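Local structure of synaptotagmin-1 (Arabidopsis thaliana, 7AS6) at residues G8-K13 with F64-P69; V101-K106 with L137-T142. The protein helps maintain plasma membrane integrity under freezing and osmotic stress, here through its C2A domain, which probably binds phospholipid and calcium. All coordinates share one frame; numbering follows the deposited sequence.

Contact 1 (G8-K13 with F64-P69); sequences GIVHVK and FSVRDP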
ATOM      1  N   GLY A   8      18.424  -5.607   3.479  1.00 75.31           N
ATOM      2  CA  GLY A   8      17.714  -5.422   4.720  1.00 72.47           C
ATOM      3  C   GLY A   8      16.263  -5.790   4.525  1.00 70.69           C
ATOM      4  O   GLY A   8      15.894  -6.447   3.550  1.00 68.55           O
ATOM      5  N   ILE A   9      15.443  -5.350   5.467  1.00 61.79           N
ATOM      6  CA  ILE A   9      14.017  -5.631   5.458  1.00 64.34           C
ATOM      7  C   ILE A   9      13.283  -4.326   5.713  1.00 62.34           C
ATOM      8  O   ILE A   9      13.639  -3.573   6.626  1.00 61.13           O
ATOM      9  CB  ILE A   9      13.647  -6.690   6.510  1.00 62.52           C
ATOM     10  CG1 ILE A   9      14.314  -8.021   6.163  1.00 66.22           C
ATOM     11  CG2 ILE A   9      12.142  -6.861   6.586  1.00 62.83           C
ATOM     12  CD1 ILE A   9      14.221  -9.039   7.267  1.00 64.51           C
ATOM     13  N   VAL A  10      12.280  -4.037   4.893  1.00 60.02           N
ATOM     14  CA  VAL A  10      11.449  -2.858   5.083  1.00 54.91           C
ATOM     15  C   VAL A  10      10.121  -3.298   5.684  1.00 57.90           C
ATOM     16  O   VAL A  10       9.488  -4.245   5.198  1.00 56.78           O
ATOM     17  CB  VAL A  10      11.268  -2.081   3.769  1.00 54.30           C
ATOM     18  CG1 VAL A  10      10.685  -2.966   2.680  1.00 55.67           C
ATOM     19  CG2 VAL A  10      10.407  -0.863   4.002  1.00 52.91           C
ATOM     20  N   HIS A  11       9.724  -2.644   6.770  1.00 55.94           N
ATOM     21  CA  HIS A  11       8.442  -2.887   7.417  1.00 53.25           C
ATOM     22  C   HIS A  11       7.470  -1.831   6.916  1.00 53.79           C
ATOM     23  O   HIS A  11       7.723  -0.632   7.078  1.00 52.44           O
ATOM     24  CB  HIS A  11       8.569  -2.836   8.940  1.00 57.91           C
ATOM     25  CG  HIS A  11       9.496  -3.871   9.506  1.00 62.41           C
ATOM     26  ND1 HIS A  11       9.049  -5.055  10.055  1.00 66.01           N
ATOM     27  CD2 HIS A  11      10.847  -3.902   9.604  1.00 60.08           C
ATOM     28  CE1 HIS A  11      10.083  -5.767  10.468  1.00 61.52           C
ATOM     29  NE2 HIS A  11      11.185  -5.092  10.200  1.00 61.90           N
ATOM     30  N   VAL A  12       6.390  -2.282   6.269  1.00 53.83           N
ATOM     31  CA  VAL A  12       5.387  -1.426   5.632  1.00 46.93           C
ATOM     32  C   VAL A  12       4.106  -1.542   6.435  1.00 47.39           C
ATOM     33  O   VAL A  12       3.534  -2.631   6.562  1.00 44.92           O
ATOM     34  CB  VAL A  12       5.124  -1.828   4.172  1.00 50.33           C
ATOM     35  CG1 VAL A  12       4.157  -0.840   3.528  1.00 43.99           C
ATOM     36  CG2 VAL A  12       6.415  -1.902   3.392  1.00 51.81           C
ATOM     37  N   LYS A  13       3.656  -0.437   6.983  1.00 43.30           N
ATOM     38  CA  LYS A  13       2.401  -0.424   7.702  1.00 44.96           C
ATOM     39  C   LYS A  13       1.405   0.303   6.821  1.00 46.99           C
ATOM     40  O   LYS A  13       1.676   1.422   6.370  1.00 44.62           O
ATOM     41  CB  LYS A  13       2.537   0.258   9.066  1.00 48.84           C
ATOM     42  CG  LYS A  13       1.309   0.055   9.965  1.00 51.85           C
ATOM     43  CD  LYS A  13       1.440   0.831  11.269  1.00 57.31           C
ATOM     44  CE  LYS A  13       0.937   0.029  12.455  1.00 60.26           C
ATOM     45  NZ  LYS A  13       1.326   0.706  13.732  1.00 60.03           N
ATOM     46  N   PHE A  64       9.013  -6.814   3.602  1.00 53.14           N
ATOM     47  CA  PHE A  64       9.617  -7.146   2.316  1.00 53.95           C
ATOM     48  C   PHE A  64      11.134  -7.190   2.445  1.00 64.07           C
ATOM     49  O   PHE A  64      11.726  -6.347   3.128  1.00 60.16           O
ATOM     50  CB  PHE A  64       9.256  -6.128   1.245  1.00 50.81           C
ATOM     51  CG  PHE A  64       7.796  -6.101   0.896  1.00 57.82           C
ATOM     52  CD1 PHE A  64       6.911  -5.287   1.595  1.00 56.14           C
ATOM     53  CD2 PHE A  64       7.305  -6.882  -0.142  1.00 56.65           C
ATOM     54  CE1 PHE A  64       5.552  -5.259   1.264  1.00 52.49           C
ATOM     55  CE2 PHE A  64       5.949  -6.857  -0.483  1.00 52.80           C
ATOM     56  CZ  PHE A  64       5.079  -6.046   0.220  1.00 52.08           C
ATOM     57  N   SER A  65      11.760  -8.153   1.765  1.00 62.63           N
ATOM     58  CA  SER A  65      13.214  -8.165   1.630  1.00 68.29           C
ATOM     59  C   SER A  65      13.635  -7.104   0.624  1.00 68.34           C
ATOM     60  O   SER A  65      13.050  -6.998  -0.461  1.00 67.33           O
ATOM     61  CB  SER A  65      13.707  -9.539   1.184  1.00 72.91           C
ATOM     62  OG  SER A  65      13.558 -10.493   2.217  1.00 76.52           O
ATOM     63  N   VAL A  66      14.640  -6.313   0.985  1.00 65.91           N
ATOM     64  CA  VAL A  66      15.120  -5.223   0.147  1.00 70.19           C
ATOM     65  C   VAL A  66      16.435  -5.642  -0.486  1.00 77.17           C
ATOM     66  O   VAL A  66      17.368  -6.050   0.218  1.00 75.86           O
ATOM     67  CB  VAL A  66      15.301  -3.927   0.954  1.00 72.07           C
ATOM     68  CG1 VAL A  66      15.656  -2.777   0.019  1.00 73.78           C
ATOM     69  CG2 VAL A  66      14.051  -3.615   1.740  1.00 68.89           C
ATOM     70  N   ARG A  67      16.509  -5.532  -1.816  1.00 77.81           N
ATOM     71  CA  ARG A  67      17.711  -5.854  -2.570  1.00 81.74           C
ATOM     72  C   ARG A  67      18.386  -4.641  -3.191  1.00 80.70           C
ATOM     73  O   ARG A  67      19.565  -4.731  -3.542  1.00 82.90           O
ATOM     74  CB  ARG A  67      17.393  -6.879  -3.669  1.00 89.25           C
ATOM     75  CG  ARG A  67      17.148  -8.271  -3.111  1.00 98.85           C
ATOM     76  CD  ARG A  67      16.565  -9.227  -4.130  1.00109.07           C
ATOM     77  NE  ARG A  67      16.358 -10.543  -3.532  1.00115.12           N
ATOM     78  CZ  ARG A  67      15.237 -10.931  -2.928  1.00114.82           C
ATOM     79  NH1 ARG A  67      14.196 -10.110  -2.843  1.00107.69           N
ATOM     80  NH2 ARG A  67      15.151 -12.147  -2.412  1.00120.55           N
ATOM     81  N   ASP A  68      17.686  -3.520  -3.329  1.00 78.91           N
ATOM     82  CA  ASP A  68      18.321  -2.273  -3.743  1.00 80.21           C
ATOM     83  C   ASP A  68      17.486  -1.085  -3.279  1.00 79.37           C
ATOM     84  O   ASP A  68      16.501  -0.722  -3.935  1.00 78.37           O
ATOM     85  CB  ASP A  68      18.507  -2.217  -5.260  1.00 85.27           C
ATOM     86  CG  ASP A  68      19.519  -1.161  -5.683  1.00 90.34           C
ATOM     87  OD1 ASP A  68      20.562  -1.533  -6.259  1.00 95.65           O
ATOM     88  OD2 ASP A  68      19.284   0.038  -5.416  1.00 88.12           O
ATOM     89  N   PRO A  69      17.852  -0.451  -2.162  1.00 79.52           N
ATOM     90  CA  PRO A  69      17.057   0.683  -1.671  1.00 75.32           C
ATOM     91  C   PRO A  69      17.006   1.844  -2.643  1.00 79.42           C
ATOM     92  O   PRO A  69      16.114   2.693  -2.522  1.00 76.80           O
ATOM     93  CB  PRO A  69      17.769   1.076  -0.367  1.00 76.86           C
ATOM     94  CG  PRO A  69      18.610  -0.110   0.003  1.00 74.90           C
ATOM     95  CD  PRO A  69      18.999  -0.748  -1.289  1.00 77.77           C
TER
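Phe64 reaches across to both Val10 and Val12, and its side chain can be followed outward atom by atom. CB of Phe64 rests 3.8 Å from CG1 of Val10. From there CG turns anti to the carbonyl carbon (chi1 -66°), which leans the ring back along its own strand toward Val12. CD1 of Phe64 then meets CG2 of Val12 at 3.9 Å, and CE1 of the same ring meets that methyl at 4.1 Å, the methyl sitting at the ring edge, near its plane. Elsewhere the ring packs on Ile35 and Leu37 of strand 31-37. These belong to the second sheet of the C2 beta-sandwich, so the buried face that carries Val10, Phe64 and Val66 is the one turned to the core. The backbones pair antiparallel. Val10 with Phe64 is a hydrogen-bonded pair, with Val10 N to Phe64 O at 3.0 Å and Phe64 N to Val10 O at 3.1 Å. Gly8 with Val66 is the next such pair: Val66 N reaches Gly8 O at 2.9 Å, while the return bond, Gly8 N to Val66 O, is weak. Beside it, CG2 of Val66 meets CG1 of Val10 at 3.6 Å, the two side chains crossing at about a right angle.

Contact 2 (V101-K106 with L137-T142); sequences VPDEHK and LYKPFT. With NI (nickel (II) ion), chain D.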
ATOM      1  N   VAL A 101      14.271   5.694   5.726  1.00 60.96           N
ATOM      2  CA  VAL A 101      15.312   6.117   6.668  1.00 63.71           C
ATOM      3  C   VAL A 101      15.608   4.954   7.611  1.00 63.33           C
ATOM      4  O   VAL A 101      14.676   4.438   8.243  1.00 64.43           O
ATOM      5  CB  VAL A 101      14.896   7.367   7.467  1.00 66.35           C
ATOM      6  CG1 VAL A 101      16.048   7.821   8.385  1.00 68.72           C
ATOM      7  CG2 VAL A 101      14.489   8.498   6.544  1.00 69.87           C
ATOM      8  N   PRO A 102      16.862   4.507   7.756  1.00 62.89           N
ATOM      9  CA  PRO A 102      17.130   3.334   8.609  1.00 63.51           C
ATOM     10  C   PRO A 102      16.775   3.619  10.064  1.00 65.25           C
ATOM     11  O   PRO A 102      17.120   4.672  10.600  1.00 63.67           O
ATOM     12  CB  PRO A 102      18.634   3.097   8.428  1.00 64.84           C
ATOM     13  CG  PRO A 102      19.183   4.448   8.015  1.00 59.05           C
ATOM     14  CD  PRO A 102      18.093   5.054   7.165  1.00 61.43           C
ATOM     15  N   ASP A 103      16.036   2.691  10.686  1.00 66.83           N
ATOM     16  CA  ASP A 103      15.711   2.762  12.117  1.00 66.65           C
ATOM     17  C   ASP A 103      14.860   3.985  12.483  1.00 66.69           C
ATOM     18  O   ASP A 103      14.989   4.529  13.582  1.00 74.90           O
ATOM     19  CB  ASP A 103      16.987   2.753  12.972  1.00 71.49           C
ATOM     20  CG  ASP A 103      17.766   1.456  12.859  1.00 74.16           C
ATOM     21  OD1 ASP A 103      17.133   0.389  12.690  1.00 77.42           O
ATOM     22  OD2 ASP A 103      19.012   1.504  12.951  1.00 86.66           O
ATOM     23  N   GLU A 104      14.005   4.452  11.576  1.00 59.44           N
ATOM     24  CA  GLU A 104      13.050   5.528  11.850  1.00 61.82           C
ATOM     25  C   GLU A 104      11.708   5.136  11.244  1.00 62.94           C
ATOM     26  O   GLU A 104      11.654   4.731  10.081  1.00 60.38           O
ATOM     27  CB  GLU A 104      13.481   6.879  11.240  1.00 66.19           C
ATOM     28  CG  GLU A 104      14.389   7.833  12.074  1.00 76.76           C
ATOM     29  CD  GLU A 104      14.478   9.238  11.430  1.00 84.71           C
ATOM     30  OE1 GLU A 104      13.679   9.515  10.503  1.00 91.89           O
ATOM     31  OE2 GLU A 104      15.331  10.065  11.829  1.00 92.99           O
ATOM     32  N   HIS A 105      10.633   5.265  12.013  1.00 60.50           N
ATOM     33  CA  HIS A 105       9.301   5.217  11.423  1.00 61.64           C
ATOM     34  C   HIS A 105       9.082   6.492  10.625  1.00 62.90           C
ATOM     35  O   HIS A 105       9.156   7.597  11.174  1.00 64.02           O
ATOM     36  CB  HIS A 105       8.236   5.076  12.502  1.00 61.09           C
ATOM     37  CG  HIS A 105       8.490   3.946  13.444  1.00 65.28           C
ATOM     38  ND1 HIS A 105       7.998   2.676  13.233  1.00 65.11           N
ATOM     39  CD2 HIS A 105       9.196   3.893  14.599  1.00 64.97           C
ATOM     40  CE1 HIS A 105       8.393   1.887  14.217  1.00 69.58           C
ATOM     41  NE2 HIS A 105       9.120   2.601  15.058  1.00 70.96           N
ATOM     42  N   LYS A 106       8.847   6.352   9.327  1.00 56.11           N
ATOM     43  CA  LYS A 106       8.586   7.499   8.471  1.00 52.71           C
ATOM     44  C   LYS A 106       7.225   7.311   7.815  1.00 56.55           C
ATOM     45  O   LYS A 106       6.991   6.304   7.138  1.00 49.89           O
ATOM     46  CB  LYS A 106       9.687   7.678   7.426  1.00 58.62           C
ATOM     47  CG  LYS A 106       9.591   8.993   6.642  1.00 62.02           C
ATOM     48  CD  LYS A 106      10.920   9.357   5.973  1.00 68.48           C
ATOM     49  CE  LYS A 106      10.746  10.498   4.972  1.00 71.73           C
ATOM     50  NZ  LYS A 106      11.913  10.647   4.047  1.00 75.28           N
ATOM     51  N   LEU A 137       9.501   1.343   7.868  1.00 52.54           N
ATOM     52  CA  LEU A 137      10.624   1.218   8.792  1.00 55.39           C
ATOM     53  C   LEU A 137      11.651   0.304   8.141  1.00 57.01           C
ATOM     54  O   LEU A 137      11.386  -0.884   7.937  1.00 52.63           O
ATOM     55  CB  LEU A 137      10.186   0.673  10.152  1.00 52.39           C
ATOM     56  CG  LEU A 137      11.347   0.357  11.098  1.00 58.56           C
ATOM     57  CD1 LEU A 137      12.137   1.619  11.421  1.00 57.64           C
ATOM     58  CD2 LEU A 137      10.857  -0.315  12.369  1.00 62.44           C
ATOM     59  N   TYR A 138      12.820   0.849   7.811  1.00 55.10           N
ATOM     60  CA  TYR A 138      13.851   0.073   7.143  1.00 57.55           C
ATOM     61  C   TYR A 138      14.843  -0.441   8.176  1.00 62.35           C
ATOM     62  O   TYR A 138      15.463   0.346   8.900  1.00 63.86           O
ATOM     63  CB  TYR A 138      14.562   0.902   6.078  1.00 56.34           C
ATOM     64  CG  TYR A 138      15.644   0.128   5.375  1.00 62.69           C
ATOM     65  CD1 TYR A 138      15.368  -1.110   4.810  1.00 64.75           C
ATOM     66  CD2 TYR A 138      16.942   0.625   5.276  1.00 64.24           C
ATOM     67  CE1 TYR A 138      16.345  -1.831   4.167  1.00 68.59           C
ATOM     68  CE2 TYR A 138      17.937  -0.097   4.636  1.00 65.67           C
ATOM     69  CZ  TYR A 138      17.626  -1.331   4.086  1.00 69.77           C
ATOM     70  OH  TYR A 138      18.587  -2.071   3.437  1.00 74.96           O
ATOM     71  N   LYS A 139      14.982  -1.761   8.251  1.00 62.52           N
ATOM     72  CA  LYS A 139      15.971  -2.382   9.123  1.00 65.03           C
ATOM     73  C   LYS A 139      17.036  -3.017   8.245  1.00 68.01           C
ATOM     74  O   LYS A 139      16.829  -4.118   7.711  1.00 66.95           O
ATOM     75  CB  LYS A 139      15.326  -3.425  10.038  1.00 66.08           C
ATOM     76  CG  LYS A 139      14.288  -2.835  10.974  1.00 65.23           C
ATOM     77  CD  LYS A 139      14.884  -1.743  11.866  1.00 69.52           C
ATOM     78  CE  LYS A 139      15.263  -2.289  13.235  1.00 73.24           C
ATOM     79  NZ  LYS A 139      15.717  -1.214  14.164  1.00 79.01           N
ATOM     80  N   PRO A 140      18.165  -2.349   8.024  1.00 67.13           N
ATOM     81  CA  PRO A 140      19.254  -2.965   7.263  1.00 72.73           C
ATOM     82  C   PRO A 140      19.981  -3.999   8.106  1.00 76.03           C
ATOM     83  O   PRO A 140      19.955  -3.956   9.339  1.00 75.69           O
ATOM     84  CB  PRO A 140      20.162  -1.775   6.940  1.00 70.02           C
ATOM     85  CG  PRO A 140      19.946  -0.844   8.102  1.00 67.22           C
ATOM     86  CD  PRO A 140      18.503  -0.992   8.493  1.00 66.87           C
ATOM     87  N   PHE A 141      20.619  -4.950   7.422  1.00 77.28           N
ATOM     88  CA  PHE A 141      21.396  -5.982   8.100  1.00 85.71           C
ATOM     89  C   PHE A 141      22.777  -5.450   8.452  1.00 86.24           C
ATOM     90  O   PHE A 141      23.274  -4.515   7.823  1.00 87.71           O
ATOM     91  CB  PHE A 141      21.535  -7.224   7.221  1.00 84.41           C
ATOM     92  CG  PHE A 141      20.223  -7.816   6.781  1.00 79.19           C
ATOM     93  CD1 PHE A 141      19.143  -7.879   7.644  1.00 77.61           C
ATOM     94  CD2 PHE A 141      20.077  -8.317   5.501  1.00 74.87           C
ATOM     95  CE1 PHE A 141      17.944  -8.424   7.236  1.00 75.32           C
ATOM     96  CE2 PHE A 141      18.886  -8.864   5.090  1.00 75.57           C
ATOM     97  CZ  PHE A 141      17.817  -8.920   5.957  1.00 76.47           C
ATOM     98  N   THR A 142      23.406  -6.061   9.458  1.00 97.96           N
ATOM     99  CA  THR A 142      24.677  -5.578   9.987  1.00108.42           C
ATOM    100  C   THR A 142      25.850  -6.423   9.470  1.00111.37           C
ATOM    101  O   THR A 142      25.685  -7.332   8.653  1.00110.38           O
ATOM    102  CB  THR A 142      24.640  -5.554  11.523  1.00113.63           C
ATOM    103  OG1 THR A 142      25.871  -5.023  12.034  1.00119.83           O
ATOM    104  CG2 THR A 142      24.422  -6.952  12.088  1.00114.54           C
TER
HETATM  105 NI    NI D 403      10.187   1.660  17.096  1.00109.60          NI
HETATM  106  O   HOH W   1      12.337   4.047   7.315  1.00 56.51           O
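The imidazole of His105 meets Leu137 obliquely, the CD2 methyl of Leu137 lying 3.8 Å from CE1 of the His105 ring. At the neighbouring NE2 of His105 the ring binds a nickel ion, 2.5 Å away. The second flat group, the phenol ring of Tyr138, has the backbone N of Pro140 over the centre of one face, 4.0 Å above the plane, and CA of Pro102 comes to it obliquely. The third, the carboxylate of Asp103, is approached from above: NZ of Lys139 stands 2.6 Å from OD1 of Asp103 and 42° out of the carboxylate plane, in a salt bridge. Lys139 gets there by bending twice, at chi2 (-58°) and chi3 (-97°), which folds its chain back beside OD1 instead of letting it extend straight away from the strand.

Residues 101-106 belong to the loop that leads from one sheet of the C2 sandwich to the other, between strands 88-96 and 106-111. A type II turn from Val101 to Glu104 lays this loop over the end of strand 131-140, with Asp103 at the third position, where phi is positive. The turn is tied to the strand by Asp103 N, which donates to Tyr138 O at 3.0 Å. On one side of that bond Pro102 rests against Pro140, CB of Pro102 to CD of Pro140 at 4.1 Å. On the other, CD1 of Leu137 fits against Glu104, 3.4 Å from the amide N of Glu104. A water takes a bond from Tyr138 N and also lies beside the carbonyl oxygens of Val101 and Glu104, bridging strand and turn.

How the contacts relate
Contacts 1 and 2 are neighbours in one four-stranded sheet, their centres about 9 Å apart, and follow one another along the chain. Strands 8-18 and 131-140 join them directly: His11 N lies 2.7 Å from Leu137 O and Ile9 O lies 2.8 Å from Lys139 N, both probable hydrogen bonds. Strand 8-18 therefore pairs with 57-66 at one edge and with 131-140 at the other, and Val66 of contact 1 also touches Tyr138 of contact 2. Both contacts lie away from the cadmium site of Asp24, Asp30, Asp80, Trp81 and Glu82, most of whose residues probably bind calcium. The side chain of Ile9 is about 8 Å from a nickel ion other than the one bound by His105.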